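Local coordinates for protein acetylserotonin O-methyltransferase (Homo sapiens, PDB 4A6E) that catalyses the transfer of a methyl group from S-adenosyl-L-methionine to N-acetylserotonin, yielding melatonin, at residues Q102-K107 / F156-Q161; E141-I146 / L254-D259; N129-T134 / L304-G309. One frame throughout, in Å; residues are numbered along the deposited sequence.

From the N terminus, 102-107, 129-134 and 141-146 appear in turn before 156-161 returns to the first of them and closes contact 1. Residues 254-259, following strand 247-251, then close contact 2, and 304-309, at the end of helix 294-306, closes contact 3. Contact 2 is thus nested inside contact 3, while contact 1 crosses both. Contact 1 joins helices 103-117 and 150-161; contact 2 ties helix 142-146 to the loop after strand 247-251, and contact 3 the approach and start of helix 131-135 to the C-terminal end of helix 294-306. All three reach N-acetylserotonin, and contacts 1 and 2 also touch S-adenosylmethionine. Phe156 packs on Ile146 and Phe143, and Asp256 O meets Glu308 N.

Contact 1. Residues Q102-K107 / F156-Q161; sequences QCSMLK and FMQALQ. With ASE (N-acetyl serotonin), chain D; SAM (S-adenosylmethionine), chain C; SO4 (sulfate ion), chain E.
The backbone O of Ala159 sits against the folded side chain of Met105, with CE of Met105 3.4 Å and CB of Met105 3.5 Å from that oxygen. These are carbon-oxygen contacts, and no hydrogen bond joins the two segments. Met105 leaves its helix with CG anti to the backbone N (chi1 -174°), then bends at chi2 and again about the CG-SD bond (chi3 98°), which carries the terminal methyl alongside helix 156-161. There CE meets CA and CD1 of Leu160 and lies 3.7 Å from C11 of N-acetylserotonin. The axes of segments 103-107 and 156-161 approach to 7.0 Å at a signed crossing angle of -122°, with the small Ser104 and Ala159 at the crossing beside the backbone of Met105. CA of Met105 and CA of Ala159 are 3.8 Å apart, CB of Ala159 nestles against Ser104 O and Met105 CA, and CB of Ser104 rests 3.6 Å from the backbone C of Gln158.

Leu160 carries the packing into the active site. Its CD1 covers the centre of one face of the Phe156 ring, its CD2 lies 3.6 Å from SD of S-adenosylmethionine, and the Phe156 ring turns an edge to the indole. Glu162 OE1 bonds to Met105 N, and Arg252, which also binds S-adenosylmethionine, bonds to Leu160 O. Lys107 NZ donates to O1 of a sulfate (3.2 Å), probably from the crystallisation liquor, which Arg111 also binds. Methyl groups and aromatic carbon make this side of the pocket apolar, so indole and sulfonium are probably held here largely by shape and dispersion.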
loop_
_atom_site.group_PDB
_atom_site.type_symbol
_atom_site.label_atom_id
_atom_site.label_comp_id
_atom_site.label_asym_id
_atom_site.label_seq_id
_atom_site.Cartn_x
_atom_site.Cartn_y
_atom_site.Cartn_z
ATOM N N GLN A 102 -5.465 -7.004 16.504
ATOM C CA GLN A 102 -4.294 -6.517 15.791
ATOM C C GLN A 102 -4.515 -5.067 15.386
ATOM O O GLN A 102 -3.704 -4.496 14.669
ATOM C CB GLN A 102 -3.984 -7.405 14.588
ATOM C CG GLN A 102 -3.613 -8.835 14.946
ATOM C CD GLN A 102 -2.351 -8.974 15.767
ATOM O OE1 GLN A 102 -2.365 -9.639 16.804
ATOM N NE2 GLN A 102 -1.231 -8.355 15.334
ATOM N N CYS A 103 -5.576 -4.456 15.927
ATOM C CA CYS A 103 -6.019 -3.086 15.675
ATOM C C CYS A 103 -4.983 -1.991 15.809
ATOM O O CYS A 103 -4.839 -1.194 14.892
ATOM C CB CYS A 103 -7.257 -2.773 16.503
ATOM S SG CYS A 103 -8.793 -2.847 15.564
ATOM N N SER A 104 -4.306 -1.913 16.965
ATOM C CA SER A 104 -3.339 -0.869 17.305
ATOM C C SER A 104 -2.145 -0.861 16.381
ATOM O O SER A 104 -1.686 0.211 15.997
ATOM C CB SER A 104 -2.918 -0.995 18.766
ATOM O OG SER A 104 -4.041 -0.730 19.589
ATOM N N MET A 105 -1.674 -2.058 16.001
ATOM C CA MET A 105 -0.558 -2.293 15.093
ATOM C C MET A 105 -0.909 -1.775 13.694
ATOM O O MET A 105 -0.119 -1.033 13.085
ATOM C CB MET A 105 -0.162 -3.796 15.097
ATOM C CG MET A 105 1.099 -4.116 14.286
ATOM S SD MET A 105 2.548 -3.010 14.496
ATOM C CE MET A 105 3.405 -3.932 15.607
ATOM N N LEU A 106 -2.130 -2.112 13.227
ATOM C CA LEU A 106 -2.643 -1.663 11.943
ATOM C C LEU A 106 -2.760 -0.131 11.894
ATOM O O LEU A 106 -2.364 0.474 10.889
ATOM C CB LEU A 106 -3.977 -2.347 11.626
ATOM C CG LEU A 106 -3.913 -3.869 11.439
ATOM C CD1 LEU A 106 -5.278 -4.462 11.466
ATOM C CD2 LEU A 106 -3.158 -4.269 10.167
ATOM N N LYS A 107 -3.246 0.497 12.989
ATOM C CA LYS A 107 -3.367 1.949 13.094
ATOM C C LYS A 107 -1.982 2.612 13.005
ATOM O O LYS A 107 -1.841 3.608 12.299
ATOM C CB LYS A 107 -4.066 2.353 14.400
ATOM C CG LYS A 107 -5.581 2.165 14.408
ATOM C CD LYS A 107 -6.071 2.257 15.838
ATOM C CE LYS A 107 -7.550 2.436 15.933
ATOM N NZ LYS A 107 -7.952 2.703 17.333
ATOM N N PHE A 156 2.766 3.399 19.719
ATOM C CA PHE A 156 3.856 2.465 19.440
ATOM C C PHE A 156 3.807 1.271 20.435
ATOM O O PHE A 156 3.832 0.108 20.001
ATOM C CB PHE A 156 5.217 3.182 19.500
ATOM C CG PHE A 156 6.381 2.329 19.060
ATOM C CD1 PHE A 156 6.725 2.233 17.715
ATOM C CD2 PHE A 156 7.139 1.619 19.991
ATOM C CE1 PHE A 156 7.809 1.444 17.303
ATOM C CE2 PHE A 156 8.219 0.816 19.579
ATOM C CZ PHE A 156 8.557 0.747 18.239
ATOM N N MET A 157 3.662 1.567 21.738
ATOM C CA MET A 157 3.554 0.572 22.805
ATOM C C MET A 157 2.312 -0.321 22.684
ATOM O O MET A 157 2.404 -1.529 22.940
ATOM C CB MET A 157 3.634 1.234 24.187
ATOM C CG MET A 157 5.032 1.645 24.568
ATOM S SD MET A 157 5.119 2.634 26.070
ATOM C CE MET A 157 4.780 1.367 27.360
ATOM N N GLN A 158 1.161 0.254 22.260
ATOM C CA GLN A 158 -0.092 -0.507 22.073
ATOM C C GLN A 158 0.045 -1.377 20.846
ATOM O O GLN A 158 -0.362 -2.534 20.862
ATOM C CB GLN A 158 -1.312 0.420 21.913
ATOM C CG GLN A 158 -1.656 1.282 23.130
ATOM C CD GLN A 158 -2.713 2.317 22.814
ATOM O OE1 GLN A 158 -2.713 2.967 21.756
ATOM N NE2 GLN A 158 -3.633 2.510 23.744
ATOM N N ALA A 159 0.656 -0.819 19.793
ATOM C CA ALA A 159 0.888 -1.490 18.513
ATOM C C ALA A 159 1.709 -2.746 18.651
ATOM O O ALA A 159 1.236 -3.811 18.278
ATOM C CB ALA A 159 1.560 -0.542 17.525
ATOM N N LEU A 160 2.937 -2.626 19.189
ATOM C CA LEU A 160 3.886 -3.753 19.295
ATOM C C LEU A 160 3.469 -4.947 20.132
ATOM O O LEU A 160 3.819 -6.085 19.778
ATOM C CB LEU A 160 5.340 -3.307 19.564
ATOM C CG LEU A 160 6.152 -2.948 18.308
ATOM C CD1 LEU A 160 5.683 -1.634 17.669
ATOM C CD2 LEU A 160 7.620 -2.855 18.628
ATOM N N GLN A 161 2.679 -4.710 21.189
ATOM C CA GLN A 161 2.252 -5.775 22.080
ATOM C C GLN A 161 1.328 -6.837 21.494
ATOM O O GLN A 161 1.325 -7.976 21.956
ATOM C CB GLN A 161 1.720 -5.201 23.394
ATOM C CG GLN A 161 0.352 -4.560 23.346
ATOM C CD GLN A 161 -0.202 -4.354 24.725
ATOM O OE1 GLN A 161 0.512 -4.441 25.738
ATOM N NE2 GLN A 161 -1.499 -4.075 24.788
HETATM C C1 ASE D . 10.589 -1.821 15.742
HETATM C C2 ASE D . 9.520 -2.666 15.453
HETATM C C3 ASE D . 8.517 -2.117 14.630
HETATM C C4 ASE D . 10.708 -0.479 15.277
HETATM C C5 ASE D . 9.708 0.041 14.450
HETATM C C6 ASE D . 8.596 -0.750 14.106
HETATM C C7 ASE D . 7.257 -2.672 14.100
HETATM C C8 ASE D . 6.679 -1.702 13.321
HETATM N N9 ASE D . 7.449 -0.538 13.311
HETATM O O10 ASE D . 11.589 -2.316 16.487
HETATM C C11 ASE D . 6.852 -4.094 14.330
HETATM C C12 ASE D . 7.471 -4.901 13.111
HETATM N N13 ASE D . 6.703 -4.606 11.879
HETATM C C14 ASE D . 7.332 -4.075 10.738
HETATM C C15 ASE D . 6.459 -3.759 9.523
HETATM O O16 ASE D . 8.583 -3.838 10.665
HETATM N N SAM C . 10.451 -6.187 22.996
HETATM C CA SAM C . 9.223 -5.447 22.542
HETATM C C SAM C . 8.476 -6.131 21.397
HETATM O O SAM C . 9.067 -6.880 20.595
HETATM O OXT SAM C . 7.244 -5.912 21.260
HETATM C CB SAM C . 9.492 -4.000 22.207
HETATM C CG SAM C . 10.331 -3.973 20.924
HETATM S SD SAM C . 10.767 -2.294 20.348
HETATM C CE SAM C . 11.248 -2.685 18.753
HETATM C "C5'" SAM C . 12.415 -1.927 21.011
HETATM C "C4'" SAM C . 12.342 -1.578 22.496
HETATM O "O4'" SAM C . 13.682 -1.206 22.911
HETATM C "C3'" SAM C . 11.399 -0.370 22.710
HETATM O "O3'" SAM C . 10.538 -0.741 23.762
HETATM C "C2'" SAM C . 12.364 0.816 23.059
HETATM O "O2'" SAM C . 11.809 1.696 24.039
HETATM C "C1'" SAM C . 13.525 0.012 23.716
HETATM N N9 SAM C . 14.815 0.683 23.792
HETATM C C8 SAM C . 15.448 1.344 22.771
HETATM N N7 SAM C . 16.590 1.820 23.207
HETATM C C5 SAM C . 16.798 1.480 24.511
HETATM C C6 SAM C . 17.852 1.695 25.443
HETATM N N6 SAM C . 18.995 2.360 25.101
HETATM N N1 SAM C . 17.689 1.207 26.674
HETATM C C2 SAM C . 16.544 0.525 27.027
HETATM N N3 SAM C . 15.538 0.253 26.187
HETATM C C4 SAM C . 15.639 0.723 24.918
HETATM S S SO4 E . -6.112 5.572 19.032
HETATM O O1 SO4 E . -7.334 5.679 18.187
HETATM O O2 SO4 E . -5.768 6.903 19.539
HETATM O O3 SO4 E . -6.328 4.640 20.162
HETATM O O4 SO4 E . -4.999 5.063 18.252
#

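Contact 2. Residues E141-I146 / L254-D259; sequences ELFTAI and LHDWAD. With ASE (N-acetyl serotonin), chain D; SAM (S-adenosylmethionine), chain C.
The methyl-transfer site of the Rossmann-like domain is walled here by helix 142-146 and by the loop after strand 247-251, and Phe143 and Asp256 meet beside both ligands. CZ of Phe143 lies 3.5 Å from OD2 of Asp256, which comes in at the ring edge, near its plane; ring and carboxylate planes are 50° apart. The other carboxylate oxygen faces the substrate. Hydroxyl O10 of N-acetylserotonin donates to OD1 of Asp256 (2.5 Å) and accepts from NE2 of His255 (2.8 Å), so two residues orient the group that takes the methyl. His255 is the inferred proton donor/acceptor, and Glu311, bonded to its ND1, forms part of the second shell that positions it.

Phe143 is sandwiched: C8 of the cofactor lies 3.6 Å above one face of its ring, offset toward the rim, and CD1 of Ile146 covers the centre of the opposite face. Its CE2 also touches the ribose. Trp257 borders the adenine, bringing its ring edge near N7 of S-adenosylmethionine, while Phe238 meets it edge-to-face. Leu142, whose chi1 of -174° swings CG away from its own amide nitrogen, reaches across to the indole of Trp257 and makes a CH-pi contact: CD2 of Leu142 stands 4.3 Å from the centroid of the six-membered ring of Trp257, 26° off the ring normal.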
loop_
_atom_site.group_PDB
_atom_site.type_symbol
_atom_site.label_atom_id
_atom_site.label_comp_id
_atom_site.label_asym_id
_atom_site.label_seq_id
_atom_site.Cartn_x
_atom_site.Cartn_y
_atom_site.Cartn_z
ATOM N N GLU A 141 19.137 10.542 17.482
ATOM C CA GLU A 141 18.800 9.709 18.634
ATOM C C GLU A 141 17.520 9.021 18.160
ATOM O O GLU A 141 16.459 9.660 18.106
ATOM C CB GLU A 141 18.538 10.544 19.897
ATOM C CG GLU A 141 19.443 10.188 21.068
ATOM C CD GLU A 141 19.463 8.737 21.520
ATOM O OE1 GLU A 141 18.371 8.140 21.676
ATOM O OE2 GLU A 141 20.577 8.206 21.740
ATOM N N LEU A 142 17.647 7.763 17.687
ATOM C CA LEU A 142 16.552 7.010 17.094
ATOM C C LEU A 142 15.208 7.093 17.814
ATOM O O LEU A 142 14.204 7.496 17.201
ATOM C CB LEU A 142 16.950 5.550 16.838
ATOM C CG LEU A 142 15.915 4.722 16.080
ATOM C CD1 LEU A 142 15.660 5.300 14.677
ATOM C CD2 LEU A 142 16.264 3.238 16.109
ATOM N N PHE A 143 15.186 6.695 19.102
ATOM C CA PHE A 143 13.945 6.672 19.860
ATOM C C PHE A 143 13.335 8.040 20.232
ATOM O O PHE A 143 12.155 8.090 20.605
ATOM C CB PHE A 143 13.954 5.603 20.964
ATOM C CG PHE A 143 13.662 4.219 20.410
ATOM C CD1 PHE A 143 14.675 3.449 19.845
ATOM C CD2 PHE A 143 12.376 3.694 20.444
ATOM C CE1 PHE A 143 14.405 2.179 19.325
ATOM C CE2 PHE A 143 12.106 2.419 19.926
ATOM C CZ PHE A 143 13.117 1.680 19.356
ATOM N N THR A 144 14.084 9.160 20.004
ATOM C CA THR A 144 13.509 10.500 20.188
ATOM C C THR A 144 12.588 10.785 18.987
ATOM O O THR A 144 11.560 11.456 19.151
ATOM C CB THR A 144 14.549 11.636 20.440
ATOM O OG1 THR A 144 15.449 11.757 19.335
ATOM C CG2 THR A 144 15.296 11.500 21.760
ATOM N N ALA A 145 12.966 10.270 17.793
ATOM C CA ALA A 145 12.191 10.386 16.559
ATOM C C ALA A 145 11.008 9.418 16.614
ATOM O O ALA A 145 9.898 9.827 16.288
ATOM C CB ALA A 145 13.060 10.082 15.349
ATOM N N ILE A 146 11.234 8.144 17.029
ATOM C CA ILE A 146 10.170 7.134 17.169
ATOM C C ILE A 146 9.104 7.579 18.213
ATOM O O ILE A 146 7.908 7.400 17.953
ATOM C CB ILE A 146 10.706 5.690 17.392
ATOM C CG1 ILE A 146 11.624 5.261 16.226
ATOM C CG2 ILE A 146 9.546 4.685 17.592
ATOM C CD1 ILE A 146 12.319 3.877 16.403
ATOM N N LEU A 254 17.653 -6.186 18.565
ATOM C CA LEU A 254 18.781 -6.275 17.612
ATOM C C LEU A 254 18.496 -5.762 16.197
ATOM O O LEU A 254 19.359 -5.109 15.603
ATOM C CB LEU A 254 19.470 -7.665 17.605
ATOM C CG LEU A 254 20.020 -8.214 18.948
ATOM C CD1 LEU A 254 20.570 -9.655 18.786
ATOM C CD2 LEU A 254 21.093 -7.308 19.520
ATOM N N HIS A 255 17.263 -5.974 15.699
ATOM C CA HIS A 255 16.850 -5.505 14.374
ATOM C C HIS A 255 16.782 -3.960 14.239
ATOM O O HIS A 255 16.693 -3.471 13.118
ATOM C CB HIS A 255 15.568 -6.219 13.887
ATOM C CG HIS A 255 14.276 -5.673 14.428
ATOM N ND1 HIS A 255 13.097 -5.742 13.696
ATOM C CD2 HIS A 255 14.008 -5.075 15.613
ATOM C CE1 HIS A 255 12.165 -5.176 14.451
ATOM N NE2 HIS A 255 12.663 -4.763 15.614
ATOM N N ASP A 256 16.855 -3.201 15.355
ATOM C CA ASP A 256 16.784 -1.734 15.317
ATOM C C ASP A 256 18.145 -1.128 15.071
ATOM O O ASP A 256 18.240 0.061 14.739
ATOM C CB ASP A 256 16.300 -1.168 16.668
ATOM C CG ASP A 256 14.904 -1.513 17.142
ATOM O OD1 ASP A 256 14.081 -1.940 16.305
ATOM O OD2 ASP A 256 14.603 -1.267 18.340
ATOM N N TRP A 257 19.204 -1.907 15.330
ATOM C CA TRP A 257 20.563 -1.396 15.303
ATOM C C TRP A 257 21.521 -2.057 14.348
ATOM O O TRP A 257 21.341 -3.213 13.951
ATOM C CB TRP A 257 21.145 -1.436 16.714
ATOM C CG TRP A 257 20.223 -0.941 17.793
ATOM C CD1 TRP A 257 19.587 -1.701 18.734
ATOM C CD2 TRP A 257 19.869 0.428 18.072
ATOM N NE1 TRP A 257 18.855 -0.895 19.579
ATOM C CE2 TRP A 257 19.022 0.418 19.206
ATOM C CE3 TRP A 257 20.203 1.667 17.486
ATOM C CZ2 TRP A 257 18.494 1.601 19.759
ATOM C CZ3 TRP A 257 19.678 2.838 18.034
ATOM C CH2 TRP A 257 18.838 2.799 19.156
ATOM N N ALA A 258 22.574 -1.305 14.004
ATOM C CA ALA A 258 23.665 -1.757 13.145
ATOM C C ALA A 258 24.601 -2.733 13.939
ATOM O O ALA A 258 24.622 -2.714 15.187
ATOM C CB ALA A 258 24.430 -0.548 12.637
ATOM N N ASP A 259 25.364 -3.588 13.211
ATOM C CA ASP A 259 26.263 -4.600 13.804
ATOM C C ASP A 259 27.088 -4.151 15.013
ATOM O O ASP A 259 27.082 -4.837 16.036
ATOM C CB ASP A 259 27.130 -5.298 12.735
ATOM C CG ASP A 259 26.473 -6.435 11.950
ATOM O OD1 ASP A 259 25.234 -6.390 11.742
ATOM O OD2 ASP A 259 27.206 -7.339 11.496
HETATM C C1 ASE D . 10.589 -1.821 15.742
HETATM C C2 ASE D . 9.520 -2.666 15.453
HETATM C C3 ASE D . 8.517 -2.117 14.630
HETATM C C4 ASE D . 10.708 -0.479 15.277
HETATM C C5 ASE D . 9.708 0.041 14.450
HETATM C C6 ASE D . 8.596 -0.750 14.106
HETATM C C7 ASE D . 7.257 -2.672 14.100
HETATM C C8 ASE D . 6.679 -1.702 13.321
HETATM N N9 ASE D . 7.449 -0.538 13.311
HETATM O O10 ASE D . 11.589 -2.316 16.487
HETATM C C11 ASE D . 6.852 -4.094 14.330
HETATM C C12 ASE D . 7.471 -4.901 13.111
HETATM N N13 ASE D . 6.703 -4.606 11.879
HETATM C C14 ASE D . 7.332 -4.075 10.738
HETATM C C15 ASE D . 6.459 -3.759 9.523
HETATM O O16 ASE D . 8.583 -3.838 10.665
HETATM N N SAM C . 10.451 -6.187 22.996
HETATM C CA SAM C . 9.223 -5.447 22.542
HETATM C C SAM C . 8.476 -6.131 21.397
HETATM O O SAM C . 9.067 -6.880 20.595
HETATM O OXT SAM C . 7.244 -5.912 21.260
HETATM C CB SAM C . 9.492 -4.000 22.207
HETATM C CG SAM C . 10.331 -3.973 20.924
HETATM S SD SAM C . 10.767 -2.294 20.348
HETATM C CE SAM C . 11.248 -2.685 18.753
HETATM C "C5'" SAM C . 12.415 -1.927 21.011
HETATM C "C4'" SAM C . 12.342 -1.578 22.496
HETATM O "O4'" SAM C . 13.682 -1.206 22.911
HETATM C "C3'" SAM C . 11.399 -0.370 22.710
HETATM O "O3'" SAM C . 10.538 -0.741 23.762
HETATM C "C2'" SAM C . 12.364 0.816 23.059
HETATM O "O2'" SAM C . 11.809 1.696 24.039
HETATM C "C1'" SAM C . 13.525 0.012 23.716
HETATM N N9 SAM C . 14.815 0.683 23.792
HETATM C C8 SAM C . 15.448 1.344 22.771
HETATM N N7 SAM C . 16.590 1.820 23.207
HETATM C C5 SAM C . 16.798 1.480 24.511
HETATM C C6 SAM C . 17.852 1.695 25.443
HETATM N N6 SAM C . 18.995 2.360 25.101
HETATM N N1 SAM C . 17.689 1.207 26.674
HETATM C C2 SAM C . 16.544 0.525 27.027
HETATM N N3 SAM C . 15.538 0.253 26.187
HETATM C C4 SAM C . 15.639 0.723 24.918
#

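Contact 3. Residues N129-T134 / L304-G309; sequences NQYLET and LVQTEG. With ASE (N-acetyl serotonin), chain D.
Tyr131 and Gln306 meet through the phenol: OH of Tyr131 donates to the backbone O of Gln306 over 2.7 Å, lying in the carbonyl plane on a lone pair, with that oxygen in turn at the edge of the ring. The same hydroxyl packs against CB of Gln306 at 3.4 Å. Gln306 is a substrate-binding residue, so the tyrosine probably steadies the backbone from which that side chain extends. Next to it, CG2 of Thr307 touches the indole at C4 of N-acetylserotonin (3.6 Å).

One step further out, Asn129 holds the following carbonyl. A chi1 of 67° places its CG between the backbone N and the carbonyl carbon and turns the amide to Thr307 O. Its ND2 donates to Thr307 O over 3.1 Å in a nearly straight bond (172°), and the acceptor lies in the plane of the amide. The approach to the carbonyl is less ideal, with ND2 58° out of the C=O plane. The amide also gives a hydrogen to water 1, 2.9 Å from ND2 of Asn129, and that water donates to OE2 of Glu308, so both bonds fix the rotation of the amide. Water 2 donates to Val305 O, accepts a weak bond from Gln130 N, and sits over the centre of one face of the Tyr131 ring. Carbonyls 305 to 307, where helix 294-306 ends, thus each find a donor.

The bend beyond is an ST turn: Gly309 N donates to OG1 of Thr307 over 3.3 Å, and OG1 is also bonded to Met303 O. On the facing segment, Gln130 O accepts from both N and OG1 of Thr134. Around this junction, Val305 packs on helices 103-117 and 120-126, Tyr131 on Ala145 and Ile146 of helix 142-146, and Leu304 on His58 of the second subunit.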
loop_
_atom_site.group_PDB
_atom_site.type_symbol
_atom_site.label_atom_id
_atom_site.label_comp_id
_atom_site.label_asym_id
_atom_site.label_seq_id
_atom_site.Cartn_x
_atom_site.Cartn_y
_atom_site.Cartn_z
ATOM N N ASN A 129 17.080 6.104 7.340
ATOM C CA ASN A 129 15.706 6.405 7.699
ATOM C C ASN A 129 15.303 7.846 7.289
ATOM O O ASN A 129 16.159 8.669 6.951
ATOM C CB ASN A 129 15.447 6.093 9.183
ATOM C CG ASN A 129 16.172 6.963 10.181
ATOM O OD1 ASN A 129 16.144 8.207 10.130
ATOM N ND2 ASN A 129 16.753 6.314 11.171
ATOM N N GLN A 130 13.987 8.121 7.284
ATOM C CA GLN A 130 13.402 9.359 6.774
ATOM C C GLN A 130 12.528 10.153 7.750
ATOM O O GLN A 130 11.654 10.898 7.303
ATOM C CB GLN A 130 12.619 9.040 5.477
ATOM C CG GLN A 130 13.444 8.331 4.403
ATOM C CD GLN A 130 14.471 9.213 3.747
ATOM O OE1 GLN A 130 14.165 10.285 3.233
ATOM N NE2 GLN A 130 15.712 8.766 3.726
ATOM N N TYR A 131 12.758 10.026 9.062
ATOM C CA TYR A 131 11.977 10.783 10.048
ATOM C C TYR A 131 11.970 12.308 9.804
ATOM O O TYR A 131 10.904 12.934 9.825
ATOM C CB TYR A 131 12.411 10.430 11.478
ATOM C CG TYR A 131 11.954 9.044 11.874
ATOM C CD1 TYR A 131 10.618 8.788 12.164
ATOM C CD2 TYR A 131 12.851 7.982 11.923
ATOM C CE1 TYR A 131 10.183 7.504 12.486
ATOM C CE2 TYR A 131 12.430 6.699 12.258
ATOM C CZ TYR A 131 11.093 6.462 12.530
ATOM O OH TYR A 131 10.648 5.204 12.854
ATOM N N LEU A 132 13.152 12.874 9.519
ATOM C CA LEU A 132 13.346 14.285 9.220
ATOM C C LEU A 132 12.538 14.758 7.983
ATOM O O LEU A 132 11.890 15.805 8.038
ATOM C CB LEU A 132 14.850 14.552 9.055
ATOM C CG LEU A 132 15.303 15.968 8.698
ATOM C CD1 LEU A 132 14.922 16.974 9.780
ATOM C CD2 LEU A 132 16.797 15.992 8.484
ATOM N N GLU A 133 12.555 13.973 6.894
ATOM C CA GLU A 133 11.882 14.297 5.635
ATOM C C GLU A 133 10.380 13.992 5.678
ATOM O O GLU A 133 9.622 14.529 4.867
ATOM C CB GLU A 133 12.573 13.593 4.444
ATOM C CG GLU A 133 14.089 13.801 4.361
ATOM C CD GLU A 133 15.027 12.867 5.130
ATOM O OE1 GLU A 133 14.667 12.405 6.239
ATOM O OE2 GLU A 133 16.155 12.636 4.633
ATOM N N THR A 134 9.947 13.151 6.633
ATOM C CA THR A 134 8.538 12.767 6.787
ATOM C C THR A 134 7.805 13.580 7.864
ATOM O O THR A 134 6.718 14.106 7.604
ATOM C CB THR A 134 8.410 11.260 7.056
ATOM O OG1 THR A 134 9.321 10.552 6.218
ATOM C CG2 THR A 134 6.984 10.744 6.877
ATOM N N LEU A 304 15.073 -0.215 7.378
ATOM C CA LEU A 304 15.866 0.770 6.630
ATOM C C LEU A 304 15.222 2.162 6.745
ATOM O O LEU A 304 15.907 3.161 6.974
ATOM C CB LEU A 304 16.000 0.350 5.149
ATOM C CG LEU A 304 16.827 1.255 4.248
ATOM C CD1 LEU A 304 18.288 1.150 4.548
ATOM C CD2 LEU A 304 16.617 0.893 2.816
ATOM N N VAL A 305 13.894 2.176 6.652
ATOM C CA VAL A 305 12.984 3.309 6.690
ATOM C C VAL A 305 12.667 3.795 8.145
ATOM O O VAL A 305 12.611 5.005 8.381
ATOM C CB VAL A 305 11.740 2.842 5.866
ATOM C CG1 VAL A 305 10.406 3.124 6.537
ATOM C CG2 VAL A 305 11.779 3.352 4.439
ATOM N N GLN A 306 12.490 2.867 9.109
ATOM C CA GLN A 306 12.090 3.192 10.485
ATOM C C GLN A 306 13.139 3.145 11.613
ATOM O O GLN A 306 12.896 3.735 12.664
ATOM C CB GLN A 306 10.827 2.408 10.895
ATOM C CG GLN A 306 9.529 3.008 10.361
ATOM C CD GLN A 306 8.378 2.694 11.286
ATOM O OE1 GLN A 306 8.056 3.458 12.191
ATOM N NE2 GLN A 306 7.761 1.539 11.118
ATOM N N THR A 307 14.244 2.395 11.452
ATOM C CA THR A 307 15.273 2.286 12.493
ATOM C C THR A 307 16.672 2.497 11.899
ATOM O O THR A 307 16.815 3.204 10.903
ATOM C CB THR A 307 15.146 0.958 13.265
ATOM O OG1 THR A 307 15.509 -0.121 12.401
ATOM C CG2 THR A 307 13.759 0.736 13.894
ATOM N N GLU A 308 17.700 1.883 12.518
ATOM C CA GLU A 308 19.103 1.913 12.085
ATOM C C GLU A 308 19.606 0.497 11.717
ATOM O O GLU A 308 20.775 0.352 11.333
ATOM C CB GLU A 308 19.985 2.462 13.213
ATOM C CG GLU A 308 20.155 3.972 13.245
ATOM C CD GLU A 308 20.744 4.520 14.533
ATOM O OE1 GLU A 308 21.524 3.791 15.199
ATOM O OE2 GLU A 308 20.435 5.692 14.865
ATOM N N GLY A 309 18.721 -0.509 11.817
ATOM C CA GLY A 309 19.059 -1.906 11.590
ATOM C C GLY A 309 18.569 -2.553 10.315
ATOM O O GLY A 309 18.428 -1.896 9.281
HETATM C C1 ASE D . 10.589 -1.821 15.742
HETATM C C2 ASE D . 9.520 -2.666 15.453
HETATM C C3 ASE D . 8.517 -2.117 14.630
HETATM C C4 ASE D . 10.708 -0.479 15.277
HETATM C C5 ASE D . 9.708 0.041 14.450
HETATM C C6 ASE D . 8.596 -0.750 14.106
HETATM C C7 ASE D . 7.257 -2.672 14.100
HETATM C C8 ASE D . 6.679 -1.702 13.321
HETATM N N9 ASE D . 7.449 -0.538 13.311
HETATM O O10 ASE D . 11.589 -2.316 16.487
HETATM C C11 ASE D . 6.852 -4.094 14.330
HETATM C C12 ASE D . 7.471 -4.901 13.111
HETATM N N13 ASE D . 6.703 -4.606 11.879
HETATM C C14 ASE D . 7.332 -4.075 10.738
HETATM C C15 ASE D . 6.459 -3.759 9.523
HETATM O O16 ASE D . 8.583 -3.838 10.665
HETATM O O HOH W 1 18.723 6.994 13.244
HETATM O O HOH W 2 10.921 7.557 8.137
#